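Local coordinates for protein pantothenate kinase (Coxiella burnetii, PDB 3TQC) that phosphorylates (R)-pantothenate with ATP to give (R)-4'-phosphopantothenate and ADP, the first step of coenzyme A biosynthesis, at residues His122-Val127 with Gln196-Ile201. Numbering follows the deposited sequence.
Sequences HPNVEV and QPDIVI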
loop_
_atom_site.group_PDB
_atom_site.type_symbol
_atom_site.label_atom_id
_atom_site.label_comp_id
_atom_site.label_asym_id
_atom_site.label_seq_id
_atom_site.Cartn_x
_atom_site.Cartn_y
_atom_site.Cartn_z
ATOM N N HIS B 122 -14.167 -16.863 9.615
ATOM C CA HIS B 122 -14.174 -16.446 8.229
ATOM C C HIS B 122 -14.396 -17.584 7.248
ATOM O O HIS B 122 -13.576 -17.841 6.387
ATOM C CB HIS B 122 -12.912 -15.646 7.914
ATOM C CG HIS B 122 -11.643 -16.297 8.344
ATOM N ND1 HIS B 122 -11.106 -17.389 7.693
ATOM C CD2 HIS B 122 -10.776 -15.982 9.334
ATOM C CE1 HIS B 122 -9.972 -17.729 8.280
ATOM N NE2 HIS B 122 -9.750 -16.894 9.279
ATOM N N PRO B 123 -15.552 -18.256 7.357
ATOM C CA PRO B 123 -15.833 -19.408 6.507
ATOM C C PRO B 123 -16.140 -19.034 5.065
ATOM O O PRO B 123 -16.086 -19.905 4.197
ATOM C CB PRO B 123 -17.084 -20.003 7.154
ATOM C CG PRO B 123 -17.810 -18.824 7.661
ATOM C CD PRO B 123 -16.739 -17.873 8.144
ATOM N N ASN B 124 -16.477 -17.768 4.814
ATOM C CA ASN B 124 -16.883 -17.343 3.476
ATOM C C ASN B 124 -15.714 -16.734 2.739
ATOM O O ASN B 124 -15.287 -15.621 3.039
ATOM C CB ASN B 124 -18.059 -16.379 3.547
ATOM C CG ASN B 124 -19.307 -17.051 4.064
ATOM O OD1 ASN B 124 -19.552 -18.216 3.761
ATOM N ND2 ASN B 124 -20.100 -16.329 4.854
ATOM N N VAL B 125 -15.172 -17.496 1.797
ATOM C CA VAL B 125 -13.957 -17.083 1.122
ATOM C C VAL B 125 -14.152 -17.134 -0.371
ATOM O O VAL B 125 -14.584 -18.152 -0.896
ATOM C CB VAL B 125 -12.772 -17.960 1.545
ATOM C CG1 VAL B 125 -11.448 -17.380 1.011
ATOM C CG2 VAL B 125 -12.741 -18.059 3.067
ATOM N N GLU B 126 -13.827 -16.034 -1.046
ATOM C CA GLU B 126 -13.995 -15.939 -2.501
ATOM C C GLU B 126 -12.712 -15.622 -3.208
ATOM O O GLU B 126 -11.855 -14.942 -2.668
ATOM C CB GLU B 126 -15.010 -14.864 -2.873
ATOM C CG GLU B 126 -16.369 -15.126 -2.322
ATOM C CD GLU B 126 -17.114 -16.234 -3.034
ATOM O OE1 GLU B 126 -16.513 -17.049 -3.774
ATOM O OE2 GLU B 126 -18.336 -16.302 -2.837
ATOM N N VAL B 127 -12.596 -16.113 -4.437
ATOM C CA VAL B 127 -11.432 -15.833 -5.247
ATOM C C VAL B 127 -11.846 -14.984 -6.436
ATOM O O VAL B 127 -12.821 -15.313 -7.143
ATOM C CB VAL B 127 -10.772 -17.125 -5.710
ATOM C CG1 VAL B 127 -9.710 -16.852 -6.796
ATOM C CG2 VAL B 127 -10.155 -17.835 -4.517
ATOM N N GLN B 196 -20.023 -9.873 -0.139
ATOM C CA GLN B 196 -19.439 -9.580 1.178
ATOM C C GLN B 196 -18.994 -10.820 1.942
ATOM O O GLN B 196 -19.405 -11.039 3.068
ATOM C CB GLN B 196 -20.382 -8.711 2.016
ATOM C CG GLN B 196 -20.556 -7.331 1.424
ATOM C CD GLN B 196 -19.274 -6.514 1.452
ATOM O OE1 GLN B 196 -18.826 -5.995 0.423
ATOM N NE2 GLN B 196 -18.691 -6.377 2.632
ATOM N N PRO B 197 -18.124 -11.629 1.322
ATOM C CA PRO B 197 -17.574 -12.763 2.045
ATOM C C PRO B 197 -16.650 -12.227 3.131
ATOM O O PRO B 197 -16.456 -11.017 3.245
ATOM C CB PRO B 197 -16.761 -13.476 0.982
ATOM C CG PRO B 197 -16.270 -12.362 0.111
ATOM C CD PRO B 197 -17.382 -11.367 0.069
ATOM N N ASP B 198 -16.080 -13.109 3.925
ATOM C CA ASP B 198 -15.178 -12.671 4.961
ATOM C C ASP B 198 -13.823 -12.367 4.359
ATOM O O ASP B 198 -13.109 -11.490 4.827
ATOM C CB ASP B 198 -15.065 -13.765 6.012
ATOM C CG ASP B 198 -16.387 -14.063 6.651
ATOM O OD1 ASP B 198 -16.898 -13.141 7.344
ATOM O OD2 ASP B 198 -16.912 -15.189 6.433
ATOM N N ILE B 199 -13.477 -13.116 3.316
ATOM C CA ILE B 199 -12.183 -12.993 2.667
ATOM C C ILE B 199 -12.356 -13.045 1.164
ATOM O O ILE B 199 -13.143 -13.853 0.638
ATOM C CB ILE B 199 -11.234 -14.122 3.099
ATOM C CG1 ILE B 199 -10.989 -14.063 4.622
ATOM C CG2 ILE B 199 -9.938 -14.064 2.293
ATOM C CD1 ILE B 199 -10.209 -15.283 5.182
ATOM N N VAL B 200 -11.646 -12.154 0.473
ATOM C CA VAL B 200 -11.536 -12.216 -0.959
ATOM C C VAL B 200 -10.083 -12.481 -1.262
ATOM O O VAL B 200 -9.200 -11.774 -0.770
ATOM C CB VAL B 200 -11.956 -10.887 -1.620
ATOM C CG1 VAL B 200 -11.687 -10.936 -3.124
ATOM C CG2 VAL B 200 -13.433 -10.588 -1.313
ATOM N N ILE B 201 -9.810 -13.518 -2.041
ATOM C CA ILE B 201 -8.459 -13.758 -2.494
ATOM C C ILE B 201 -8.415 -13.184 -3.891
ATOM O O ILE B 201 -9.137 -13.633 -4.766
ATOM C CB ILE B 201 -8.093 -15.253 -2.490
ATOM C CG1 ILE B 201 -8.014 -15.779 -1.052
ATOM C CG2 ILE B 201 -6.757 -15.492 -3.211
ATOM C CD1 ILE B 201 -8.001 -17.288 -0.951
HETATM O O HOH W 1 -19.895 -13.619 5.218
#
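Strand 125-129, at the border of the mixed sheet of this P-loop kinase, starts its parallel pairing with strand 199-203 here, V125, E126 and V127 lying beside I199, V200 and I201. The ladder is hung on E126, whose N donates to I199 O (2.8 Å) and whose O receives I201 N. Just before it, N124 O accepts two amides, I199 N at 3.1 Å, nearly in line with the carbonyl, and D198 N, which comes in at a more bent angle. The carboxylate of D198, just before strand 199-203, answers: its OD2 takes N124 N (3.1 Å) through the anti lone pair, so N124 is gripped at both N and O and the entry to the strand is fixed. D198 OD1 meanwhile forms a salt bridge with K90. On one sheet face V125 CG1 packs against I199 CG2 (3.9 Å) and reaches I201 CD1, while V127 CG2 touches I201 CB. At the end of this row I199 CD1 sits over one face of the H122 ring, a CH-pi contact 3.8 Å from the centroid; with chi1 at 50°, the ring is folded back over its own backbone, and NE2 bonds S67 OG. On the reverse face E126 CG lies against P197 CG (3.7 Å), the two side chains crossing at roughly a right angle. Helix 105-116, whose first turn carries the end of the P-loop, packs on V127 and I201, helix 52-84 covers H122 and I199, and strand 93-99 continues the sheet beyond 199-203.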